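Local coordinates for chromosome-partitioning protein ParB (Caulobacter vibrioides, PDB 7BM8) that binds DNA at the origin of replication and takes part in chromosome partition, with CTP binding gating its spreading along DNA, at residues Glu40-Asn45 with Tyr86-Gly91; Gln72-Arg77 with Glu92-Ala97; Ser34-Ile39 with Thr105-Val110. All coordinates share one frame; numbering follows the deposited sequence.

Interaction 1. Residues Glu40-Asn45 with Tyr86-Gly91. With CTP (cytidine-5'-triphosphate), chain C.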
loop_
_atom_site.group_PDB
_atom_site.type_symbol
_atom_site.label_atom_id
_atom_site.label_comp_id
_atom_site.label_asym_id
_atom_site.label_seq_id
_atom_site.Cartn_x
_atom_site.Cartn_y
_atom_site.Cartn_z
ATOM N N GLU A 40 20.306 -9.734 -9.817
ATOM C CA GLU A 40 21.101 -10.834 -9.199
ATOM C C GLU A 40 22.018 -10.333 -8.073
ATOM O O GLU A 40 22.512 -11.196 -7.312
ATOM C CB GLU A 40 21.947 -11.542 -10.260
ATOM C CG GLU A 40 21.126 -12.309 -11.281
ATOM C CD GLU A 40 20.868 -11.600 -12.601
ATOM O OE1 GLU A 40 21.010 -10.357 -12.656
ATOM O OE2 GLU A 40 20.533 -12.300 -13.576
ATOM N N ILE A 41 22.257 -9.019 -7.967
ATOM C CA ILE A 41 23.179 -8.420 -6.952
ATOM C C ILE A 41 22.362 -7.818 -5.802
ATOM O O ILE A 41 22.913 -6.983 -5.061
ATOM C CB ILE A 41 24.126 -7.388 -7.600
ATOM C CG1 ILE A 41 23.438 -6.049 -7.882
ATOM C CG2 ILE A 41 24.757 -7.970 -8.858
ATOM C CD1 ILE A 41 24.396 -4.918 -8.168
ATOM N N LEU A 42 21.106 -8.244 -5.647
ATOM C CA LEU A 42 20.197 -7.807 -4.556
ATOM C C LEU A 42 19.909 -9.000 -3.644
ATOM O O LEU A 42 19.711 -10.106 -4.175
ATOM C CB LEU A 42 18.901 -7.257 -5.159
ATOM C CG LEU A 42 18.776 -5.734 -5.168
ATOM C CD1 LEU A 42 19.772 -5.110 -6.137
ATOM C CD2 LEU A 42 17.356 -5.313 -5.511
ATOM N N GLN A 43 19.874 -8.765 -2.331
ATOM C CA GLN A 43 19.535 -9.785 -1.304
ATOM C C GLN A 43 18.582 -9.170 -0.272
ATOM O O GLN A 43 18.609 -7.934 -0.090
ATOM C CB GLN A 43 20.817 -10.319 -0.664
ATOM C CG GLN A 43 20.600 -11.515 0.250
ATOM C CD GLN A 43 19.963 -12.675 -0.472
ATOM O OE1 GLN A 43 18.843 -13.086 -0.164
ATOM N NE2 GLN A 43 20.673 -13.201 -1.458
ATOM N N ARG A 44 17.768 -10.018 0.365
ATOM C CA ARG A 44 16.752 -9.631 1.383
ATOM C C ARG A 44 17.435 -9.391 2.735
ATOM O O ARG A 44 18.496 -9.993 2.982
ATOM C CB ARG A 44 15.678 -10.717 1.534
ATOM C CG ARG A 44 16.221 -12.141 1.555
ATOM C CD ARG A 44 15.181 -13.207 1.842
ATOM N NE ARG A 44 15.354 -13.835 3.147
ATOM C CZ ARG A 44 14.697 -13.509 4.257
ATOM N NH1 ARG A 44 13.796 -12.539 4.256
ATOM N NH2 ARG A 44 14.950 -14.164 5.378
ATOM N N ASN A 45 16.844 -8.535 3.570
ATOM C CA ASN A 45 17.176 -8.431 5.015
ATOM C C ASN A 45 16.319 -9.453 5.755
ATOM O O ASN A 45 15.093 -9.378 5.703
ATOM C CB ASN A 45 16.948 -7.021 5.562
ATOM C CG ASN A 45 17.487 -6.835 6.965
ATOM O OD1 ASN A 45 18.194 -7.695 7.491
ATOM N ND2 ASN A 45 17.163 -5.708 7.577
ATOM N N TYR A 86 23.531 -5.435 -2.563
ATOM C CA TYR A 86 22.591 -4.461 -1.945
ATOM C C TYR A 86 21.534 -5.220 -1.138
ATOM O O TYR A 86 20.961 -6.197 -1.658
ATOM C CB TYR A 86 21.961 -3.574 -3.020
ATOM C CG TYR A 86 22.950 -2.703 -3.748
ATOM C CD1 TYR A 86 23.469 -1.566 -3.156
ATOM C CD2 TYR A 86 23.382 -3.021 -5.024
ATOM C CE1 TYR A 86 24.384 -0.761 -3.813
ATOM C CE2 TYR A 86 24.298 -2.228 -5.696
ATOM C CZ TYR A 86 24.801 -1.092 -5.088
ATOM O OH TYR A 86 25.702 -0.304 -5.745
ATOM N N GLN A 87 21.304 -4.788 0.104
ATOM C CA GLN A 87 20.293 -5.386 1.014
ATOM C C GLN A 87 18.991 -4.592 0.882
ATOM O O GLN A 87 19.003 -3.378 1.156
ATOM C CB GLN A 87 20.793 -5.398 2.460
ATOM C CG GLN A 87 19.988 -6.320 3.362
ATOM C CD GLN A 87 20.256 -6.064 4.823
ATOM O OE1 GLN A 87 20.128 -4.944 5.310
ATOM N NE2 GLN A 87 20.623 -7.114 5.540
ATOM N N ILE A 88 17.913 -5.262 0.473
ATOM C CA ILE A 88 16.584 -4.628 0.229
ATOM C C ILE A 88 16.047 -4.088 1.556
ATOM O O ILE A 88 15.848 -4.889 2.489
ATOM C CB ILE A 88 15.612 -5.621 -0.441
ATOM C CG1 ILE A 88 16.069 -5.957 -1.862
ATOM C CG2 ILE A 88 14.184 -5.091 -0.417
ATOM C CD1 ILE A 88 15.379 -7.153 -2.460
ATOM N N VAL A 89 15.832 -2.772 1.617
ATOM C CA VAL A 89 15.252 -2.052 2.788
ATOM C C VAL A 89 13.726 -2.061 2.647
ATOM O O VAL A 89 13.048 -2.371 3.644
ATOM C CB VAL A 89 15.809 -0.620 2.888
ATOM C CG1 VAL A 89 15.230 0.131 4.078
ATOM C CG2 VAL A 89 17.331 -0.614 2.931
ATOM N N ALA A 90 13.220 -1.739 1.452
ATOM C CA ALA A 90 11.781 -1.769 1.096
ATOM C C ALA A 90 11.615 -2.265 -0.344
ATOM O O ALA A 90 12.204 -1.641 -1.244
ATOM C CB ALA A 90 11.180 -0.397 1.271
ATOM N N GLY A 91 10.852 -3.347 -0.535
ATOM C CA GLY A 91 10.457 -3.867 -1.860
ATOM C C GLY A 91 10.894 -5.305 -2.111
ATOM O O GLY A 91 11.298 -5.598 -3.253
HETATM N N1 CTP C . 4.139 -1.988 -7.695
HETATM C C2 CTP C . 5.085 -1.650 -8.670
HETATM N N3 CTP C . 4.920 -2.102 -9.936
HETATM C C4 CTP C . 3.866 -2.869 -10.248
HETATM C C5 CTP C . 2.896 -3.229 -9.268
HETATM C C6 CTP C . 3.072 -2.777 -8.016
HETATM O O2 CTP C . 6.049 -0.939 -8.350
HETATM N N4 CTP C . 3.758 -3.287 -11.500
HETATM C "C1'" CTP C . 4.362 -1.486 -6.312
HETATM C "C2'" CTP C . 3.096 -1.067 -5.569
HETATM O "O2'" CTP C . 2.688 0.203 -6.023
HETATM C "C3'" CTP C . 3.639 -1.059 -4.135
HETATM C "C4'" CTP C . 4.624 -2.243 -4.130
HETATM O "O4'" CTP C . 4.909 -2.518 -5.529
HETATM O "O3'" CTP C . 4.308 0.162 -3.845
HETATM C "C5'" CTP C . 4.146 -3.502 -3.444
HETATM O "O5'" CTP C . 3.950 -3.222 -2.033
HETATM P PA CTP C . 4.119 -4.344 -0.900
HETATM O O1A CTP C . 4.382 -3.669 0.406
HETATM O O2A CTP C . 2.993 -5.316 -0.984
HETATM O O3A CTP C . 5.465 -5.077 -1.353
HETATM P PB CTP C . 6.932 -4.459 -1.481
HETATM O O1B CTP C . 7.449 -4.752 -2.846
HETATM O O2B CTP C . 6.869 -3.046 -0.990
HETATM O O3B CTP C . 7.748 -5.344 -0.430
HETATM P PG CTP C . 7.940 -5.124 1.155
HETATM O O1G CTP C . 9.338 -4.586 1.368
HETATM O O2G CTP C . 6.865 -4.128 1.547
HETATM O O3G CTP C . 7.740 -6.487 1.772
#
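With CG anti to its carbonyl carbon (chi1 -64°), the Y86 ring runs alongside I41, whose CG1 is tucked between backbone N and carbonyl carbon (chi1 77°). I41 CD1 thereby meets the ring at its edge and in its plane, 3.7 Å from Y86 CE2. This opens a parallel strand pairing in the mixed sheet of the ParB N-terminal domain, with 42-44 outermost in the chain and 86-88 its inner neighbour. Backbone bonds stitch the two together: Y86 N to I41 O is 3.0 Å, and Q43 grips twice, through Q43 N to Y86 O (2.9 Å) and I88 N to Q43 O (2.8 Å). The side chains of L42 and I88 cross at about a right angle, with L42 CD2 3.9 Å from I88 CG1, and W95 of helix 92-100 packs on both residues. Farther along, the amides of N45 and Q87 stack, their planes 19° apart, and R77 NE holds Q87 OE1. Past I88 the chain turns a corner, V89 and A90 forming a classic beta bulge opposite L75. The turn delivers the helix N-cap residue G91 to the nucleotide, G91 N donating to gamma-phosphate oxygen O1G of CTP at 2.7 Å.

Interaction 2. Residues Gln72-Arg77 with Glu92-Ala97. With CTP (cytidine-5'-triphosphate), chain C.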
loop_
_atom_site.group_PDB
_atom_site.type_symbol
_atom_site.label_atom_id
_atom_site.label_comp_id
_atom_site.label_asym_id
_atom_site.label_seq_id
_atom_site.Cartn_x
_atom_site.Cartn_y
_atom_site.Cartn_z
ATOM N N GLN A 72 7.407 1.253 -8.913
ATOM C CA GLN A 72 8.031 1.934 -7.745
ATOM C C GLN A 72 9.437 1.374 -7.542
ATOM O O GLN A 72 9.588 0.193 -7.244
ATOM C CB GLN A 72 7.184 1.742 -6.483
ATOM C CG GLN A 72 5.854 2.489 -6.499
ATOM C CD GLN A 72 5.973 3.996 -6.429
ATOM O OE1 GLN A 72 5.000 4.718 -6.649
ATOM N NE2 GLN A 72 7.162 4.495 -6.125
ATOM N N PRO A 73 10.508 2.187 -7.704
ATOM C CA PRO A 73 11.874 1.723 -7.455
ATOM C C PRO A 73 12.031 1.085 -6.067
ATOM O O PRO A 73 11.359 1.519 -5.146
ATOM C CB PRO A 73 12.728 2.994 -7.562
ATOM C CG PRO A 73 11.930 3.895 -8.473
ATOM C CD PRO A 73 10.477 3.584 -8.165
ATOM N N ILE A 74 12.915 0.086 -5.968
ATOM C CA ILE A 74 13.167 -0.724 -4.739
ATOM C C ILE A 74 14.257 -0.031 -3.913
ATOM O O ILE A 74 15.336 0.249 -4.464
ATOM C CB ILE A 74 13.536 -2.176 -5.110
ATOM C CG1 ILE A 74 12.367 -2.882 -5.805
ATOM C CG2 ILE A 74 14.016 -2.948 -3.888
ATOM C CD1 ILE A 74 12.737 -4.183 -6.481
ATOM N N LEU A 75 13.966 0.241 -2.640
ATOM C CA LEU A 75 14.895 0.918 -1.701
ATOM C C LEU A 75 15.852 -0.127 -1.124
ATOM O O LEU A 75 15.368 -1.131 -0.556
ATOM C CB LEU A 75 14.094 1.616 -0.598
ATOM C CG LEU A 75 14.920 2.407 0.419
ATOM C CD1 LEU A 75 15.871 3.380 -0.267
ATOM C CD2 LEU A 75 14.016 3.144 1.390
ATOM N N VAL A 76 17.156 0.117 -1.278
ATOM C CA VAL A 76 18.258 -0.785 -0.831
ATOM C C VAL A 76 19.316 0.050 -0.105
ATOM O O VAL A 76 19.427 1.250 -0.406
ATOM C CB VAL A 76 18.883 -1.533 -2.021
ATOM C CG1 VAL A 76 17.854 -2.370 -2.762
ATOM C CG2 VAL A 76 19.600 -0.588 -2.977
ATOM N N ARG A 77 20.065 -0.584 0.801
ATOM C CA ARG A 77 21.345 -0.065 1.350
ATOM C C ARG A 77 22.471 -0.975 0.872
ATOM O O ARG A 77 22.231 -2.146 0.574
ATOM C CB ARG A 77 21.303 -0.001 2.878
ATOM C CG ARG A 77 21.305 -1.355 3.573
ATOM C CD ARG A 77 21.361 -1.184 5.077
ATOM N NE ARG A 77 21.120 -2.424 5.800
ATOM C CZ ARG A 77 21.149 -2.547 7.124
ATOM N NH1 ARG A 77 21.407 -1.499 7.890
ATOM N NH2 ARG A 77 20.919 -3.724 7.680
ATOM N N GLU A 92 10.786 -6.189 -1.114
ATOM C CA GLU A 92 11.174 -7.620 -1.243
ATOM C C GLU A 92 10.216 -8.320 -2.215
ATOM O O GLU A 92 10.709 -9.076 -3.077
ATOM C CB GLU A 92 11.179 -8.318 0.119
ATOM C CG GLU A 92 11.827 -9.695 0.086
ATOM C CD GLU A 92 12.139 -10.298 1.446
ATOM O OE1 GLU A 92 12.572 -9.548 2.344
ATOM O OE2 GLU A 92 11.949 -11.518 1.605
ATOM N N ARG A 93 8.905 -8.078 -2.081
ATOM C CA ARG A 93 7.859 -8.682 -2.950
ATOM C C ARG A 93 8.145 -8.311 -4.407
ATOM O O ARG A 93 8.123 -9.221 -5.255
ATOM C CB ARG A 93 6.456 -8.227 -2.535
ATOM C CG ARG A 93 5.982 -8.824 -1.220
ATOM C CD ARG A 93 4.518 -8.554 -0.925
ATOM N NE ARG A 93 3.639 -9.211 -1.885
ATOM C CZ ARG A 93 2.872 -8.600 -2.785
ATOM N NH1 ARG A 93 2.124 -9.322 -3.602
ATOM N NH2 ARG A 93 2.835 -7.282 -2.871
ATOM N N ARG A 94 8.408 -7.026 -4.670
ATOM C CA ARG A 94 8.773 -6.496 -6.013
ATOM C C ARG A 94 9.951 -7.297 -6.576
ATOM O O ARG A 94 9.861 -7.751 -7.732
ATOM C CB ARG A 94 9.121 -5.007 -5.932
ATOM C CG ARG A 94 7.916 -4.085 -6.055
ATOM C CD ARG A 94 8.237 -2.654 -5.667
ATOM N NE ARG A 94 8.266 -2.463 -4.224
ATOM C CZ ARG A 94 8.561 -1.320 -3.615
ATOM N NH1 ARG A 94 8.864 -0.244 -4.322
ATOM N NH2 ARG A 94 8.555 -1.255 -2.296
ATOM N N TRP A 95 11.000 -7.475 -5.773
ATOM C CA TRP A 95 12.235 -8.222 -6.138
ATOM C C TRP A 95 11.903 -9.682 -6.475
ATOM O O TRP A 95 12.387 -10.174 -7.517
ATOM C CB TRP A 95 13.252 -8.120 -4.999
ATOM C CG TRP A 95 14.481 -8.951 -5.187
ATOM C CD1 TRP A 95 15.370 -8.895 -6.220
ATOM C CD2 TRP A 95 14.977 -9.949 -4.279
ATOM N NE1 TRP A 95 16.380 -9.798 -6.022
ATOM C CE2 TRP A 95 16.169 -10.456 -4.839
ATOM C CE3 TRP A 95 14.533 -10.457 -3.052
ATOM C CZ2 TRP A 95 16.917 -11.451 -4.210
ATOM C CZ3 TRP A 95 15.273 -11.440 -2.434
ATOM C CH2 TRP A 95 16.450 -11.925 -3.005
ATOM N N ARG A 96 11.115 -10.344 -5.625
ATOM C CA ARG A 96 10.727 -11.771 -5.783
ATOM C C ARG A 96 9.773 -11.922 -6.974
ATOM O O ARG A 96 9.937 -12.892 -7.745
ATOM C CB ARG A 96 10.107 -12.298 -4.486
ATOM C CG ARG A 96 11.139 -12.647 -3.424
ATOM C CD ARG A 96 10.509 -13.137 -2.137
ATOM N NE ARG A 96 11.510 -13.607 -1.190
ATOM C CZ ARG A 96 11.261 -13.968 0.065
ATOM N NH1 ARG A 96 10.031 -13.910 0.552
ATOM N NH2 ARG A 96 12.248 -14.380 0.840
ATOM N N ALA A 97 8.816 -11.001 -7.113
ATOM C CA ALA A 97 7.850 -10.944 -8.233
ATOM C C ALA A 97 8.607 -10.758 -9.551
ATOM O O ALA A 97 8.369 -11.546 -10.488
ATOM C CB ALA A 97 6.863 -9.828 -8.007
HETATM N N1 CTP C . 4.139 -1.988 -7.695
HETATM C C2 CTP C . 5.085 -1.650 -8.670
HETATM N N3 CTP C . 4.920 -2.102 -9.936
HETATM C C4 CTP C . 3.866 -2.869 -10.248
HETATM C C5 CTP C . 2.896 -3.229 -9.268
HETATM C C6 CTP C . 3.072 -2.777 -8.016
HETATM O O2 CTP C . 6.049 -0.939 -8.350
HETATM N N4 CTP C . 3.758 -3.287 -11.500
HETATM C "C1'" CTP C . 4.362 -1.486 -6.312
HETATM C "C2'" CTP C . 3.096 -1.067 -5.569
HETATM O "O2'" CTP C . 2.688 0.203 -6.023
HETATM C "C3'" CTP C . 3.639 -1.059 -4.135
HETATM C "C4'" CTP C . 4.624 -2.243 -4.130
HETATM O "O4'" CTP C . 4.909 -2.518 -5.529
HETATM O "O3'" CTP C . 4.308 0.162 -3.845
HETATM C "C5'" CTP C . 4.146 -3.502 -3.444
HETATM O "O5'" CTP C . 3.950 -3.222 -2.033
HETATM P PA CTP C . 4.119 -4.344 -0.900
HETATM O O1A CTP C . 4.382 -3.669 0.406
HETATM O O2A CTP C . 2.993 -5.316 -0.984
HETATM O O3A CTP C . 5.465 -5.077 -1.353
HETATM P PB CTP C . 6.932 -4.459 -1.481
HETATM O O1B CTP C . 7.449 -4.752 -2.846
HETATM O O2B CTP C . 6.869 -3.046 -0.990
HETATM O O3B CTP C . 7.748 -5.344 -0.430
HETATM P PG CTP C . 7.940 -5.124 1.155
HETATM O O1G CTP C . 9.338 -4.586 1.368
HETATM O O2G CTP C . 6.865 -4.128 1.547
HETATM O O3G CTP C . 7.740 -6.487 1.772
#
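A buried strand-to-helix contact joins Q72-I74, where the loop enters strand 74-78, to R94 and W95 in the first turns of helix 92-100, beside the bound CTP. From R94 NH1 the arginine donates to Q72 O at 3.0 Å; the oxygen lies close to the guanidinium plane, although the donor sits well above the carbonyl plane and so misses the lone pairs. A bend in the arginine chain (chi3 -79°) turns the remaining N-H groups to the beta-phosphate: R94 NE reaches CTP O1B at 2.8 Å in a nearly straight bond, and R94 NH2 reaches CTP O2B at 2.8 Å. Anchored on both sides, the guanidinium has little freedom to rotate. The I74 and R94 side chains run past each other head to tail, I74 CD1 resting 3.7 Å from R94 CB. Backbone groups complete the grip, with Q72 N reading the cytosine carbonyl oxygen O2 at 2.6 Å and R94 N donating to CTP O1B at 3.1 Å. R93 NH2 holds the alpha-phosphate oxygen O2A at 2.7 Å, while A130 N and E125 O of the second subunit also bond the nucleotide. G91-E92-R93-R94 is the GERR motif of ParB-family proteins, whose helix N-terminus here holds the triphosphate.

Interaction 3. Residues Ser34-Ile39 with Thr105-Val110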
loop_
_atom_site.group_PDB
_atom_site.type_symbol
_atom_site.label_atom_id
_atom_site.label_comp_id
_atom_site.label_asym_id
_atom_site.label_seq_id
_atom_site.Cartn_x
_atom_site.Cartn_y
_atom_site.Cartn_z
ATOM N N SER A 34 17.635 7.324 -8.732
ATOM C CA SER A 34 17.238 5.898 -8.885
ATOM C C SER A 34 17.763 5.366 -10.223
ATOM O O SER A 34 17.629 6.080 -11.232
ATOM C CB SER A 34 15.739 5.722 -8.769
ATOM O OG SER A 34 15.090 5.959 -10.009
ATOM N N ARG A 35 18.320 4.153 -10.222
ATOM C CA ARG A 35 18.963 3.519 -11.403
ATOM C C ARG A 35 18.448 2.084 -11.567
ATOM O O ARG A 35 18.033 1.482 -10.552
ATOM C CB ARG A 35 20.486 3.529 -11.242
ATOM C CG ARG A 35 21.005 2.592 -10.158
ATOM C CD ARG A 35 22.447 2.885 -9.789
ATOM N NE ARG A 35 23.092 1.774 -9.101
ATOM C CZ ARG A 35 23.513 0.657 -9.688
ATOM N NH1 ARG A 35 23.354 0.477 -10.990
ATOM N NH2 ARG A 35 24.091 -0.286 -8.965
ATOM N N GLU A 36 18.474 1.576 -12.804
ATOM C CA GLU A 36 18.307 0.135 -13.128
ATOM C C GLU A 36 19.587 -0.592 -12.702
ATOM O O GLU A 36 20.685 -0.047 -12.943
ATOM C CB GLU A 36 18.033 -0.068 -14.621
ATOM C CG GLU A 36 16.651 0.383 -15.053
ATOM C CD GLU A 36 15.505 -0.508 -14.600
ATOM O OE1 GLU A 36 15.715 -1.735 -14.464
ATOM O OE2 GLU A 36 14.400 0.030 -14.386
ATOM N N ALA A 37 19.447 -1.763 -12.080
ATOM C CA ALA A 37 20.569 -2.570 -11.553
ATOM C C ALA A 37 20.257 -4.050 -11.728
ATOM O O ALA A 37 19.097 -4.451 -11.623
ATOM C CB ALA A 37 20.808 -2.226 -10.104
ATOM N N PRO A 38 21.283 -4.900 -11.973
ATOM C CA PRO A 38 21.068 -6.322 -12.227
ATOM C C PRO A 38 20.414 -6.974 -11.005
ATOM O O PRO A 38 20.968 -6.881 -9.942
ATOM C CB PRO A 38 22.472 -6.886 -12.491
ATOM C CG PRO A 38 23.407 -5.884 -11.846
ATOM C CD PRO A 38 22.711 -4.546 -11.983
ATOM N N ILE A 39 19.252 -7.597 -11.207
ATOM C CA ILE A 39 18.400 -8.203 -10.141
ATOM C C ILE A 39 19.236 -9.149 -9.265
ATOM O O ILE A 39 18.890 -9.299 -8.080
ATOM C CB ILE A 39 17.194 -8.916 -10.783
ATOM C CG1 ILE A 39 16.152 -9.333 -9.739
ATOM C CG2 ILE A 39 17.646 -10.093 -11.630
ATOM C CD1 ILE A 39 14.858 -9.830 -10.335
ATOM N N THR A 105 17.069 -6.846 -14.915
ATOM C CA THR A 105 17.428 -5.662 -14.082
ATOM C C THR A 105 16.198 -5.159 -13.318
ATOM O O THR A 105 15.069 -5.467 -13.748
ATOM C CB THR A 105 18.019 -4.522 -14.923
ATOM O OG1 THR A 105 16.949 -3.855 -15.592
ATOM C CG2 THR A 105 19.044 -4.997 -15.930
ATOM N N VAL A 106 16.419 -4.404 -12.237
ATOM C CA VAL A 106 15.345 -3.733 -11.442
ATOM C C VAL A 106 15.780 -2.309 -11.115
ATOM O O VAL A 106 16.971 -2.031 -10.993
ATOM C CB VAL A 106 14.995 -4.512 -10.162
ATOM C CG1 VAL A 106 14.159 -5.745 -10.468
ATOM C CG2 VAL A 106 16.239 -4.884 -9.374
ATOM N N PRO A 107 14.817 -1.370 -10.969
ATOM C CA PRO A 107 15.114 -0.007 -10.531
ATOM C C PRO A 107 15.336 0.045 -9.014
ATOM O O PRO A 107 14.481 -0.437 -8.292
ATOM C CB PRO A 107 13.847 0.759 -10.921
ATOM C CG PRO A 107 12.740 -0.274 -10.804
ATOM C CD PRO A 107 13.381 -1.581 -11.217
ATOM N N ILE A 108 16.466 0.610 -8.577
ATOM C CA ILE A 108 16.864 0.681 -7.138
ATOM C C ILE A 108 17.200 2.129 -6.776
ATOM O O ILE A 108 17.481 2.918 -7.695
ATOM C CB ILE A 108 18.048 -0.261 -6.830
ATOM C CG1 ILE A 108 19.269 0.032 -7.708
ATOM C CG2 ILE A 108 17.616 -1.716 -6.934
ATOM C CD1 ILE A 108 20.534 -0.668 -7.263
ATOM N N MET A 109 17.164 2.441 -5.478
ATOM C CA MET A 109 17.707 3.687 -4.878
ATOM C C MET A 109 18.593 3.300 -3.692
ATOM O O MET A 109 18.054 2.701 -2.735
ATOM C CB MET A 109 16.590 4.607 -4.381
ATOM C CG MET A 109 15.710 5.131 -5.490
ATOM S SD MET A 109 14.169 5.821 -4.869
ATOM C CE MET A 109 13.473 4.413 -4.004
ATOM N N VAL A 110 19.889 3.614 -3.770
ATOM C CA VAL A 110 20.901 3.260 -2.731
ATOM C C VAL A 110 21.034 4.435 -1.758
ATOM O O VAL A 110 21.351 5.546 -2.215
ATOM C CB VAL A 110 22.261 2.902 -3.355
ATOM C CG1 VAL A 110 23.252 2.444 -2.298
ATOM C CG2 VAL A 110 22.120 1.855 -4.446
#
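I108, T105 and E36 bury the largest areas where strand 35-38 pairs antiparallel with strand 105-110. I108 forms a hydrogen-bonded pair with R35, giving its N to R35 O at 2.7 Å and receiving R35 N on its O at 2.9 Å. Because I108 CG1 is placed between backbone N and carbonyl carbon (chi1 57°), the branch reaches across the strands: CD1 packs on A37 CB and lies over one face of the R35 guanidinium, 4.1 Å from R35 CZ. The E36 side chain emerges elsewhere, on the same face of the sheet as P107. Bent at chi2 (-72°), it doubles back so that its carboxylate accepts a bond from T105 OG1 to E36 OE1 of 2.7 Å, on the anti side of that oxygen and 23° out of the carboxylate plane. The other oxygen, E36 OE2, lies along the proline ring, 3.6 Å from P107 CB. Between these residues A37 and V106 exchange both backbone bonds, and I39 CD1 extends the apolar contact to V106 CG1 at 4.1 Å. Strand 35-38 is outermost within the chain; strand 105-110 lies between it and 74-78, helix 92-100 packs on I39 and V106 through A98, and M109 touches P73 of the second subunit.

Overall arrangement
The three contacts share one mixed sheet, in which strand 74-78 lies between 105-110 and 86-88. Interaction 2 is joined to interaction 3 by I74 N to P107 O (2.9 Å), and to interaction 1 by V89 N to L75 O (2.8 Å); their centres are about 9 and 7 Å apart. Interactions 1 and 3, with centres about 10 Å apart, meet through L42 CD2 and I108 CG2 at 3.9 Å. Interactions 1 and 2 both touch CTP: G91, at the end of 86-91, N-caps helix 92-100, whose first turn binds the phosphates. In interaction 3 the nearest side-chain atom of P107 is about 7 Å from a CTP. Interactions 2 and 3 also reach the second subunit.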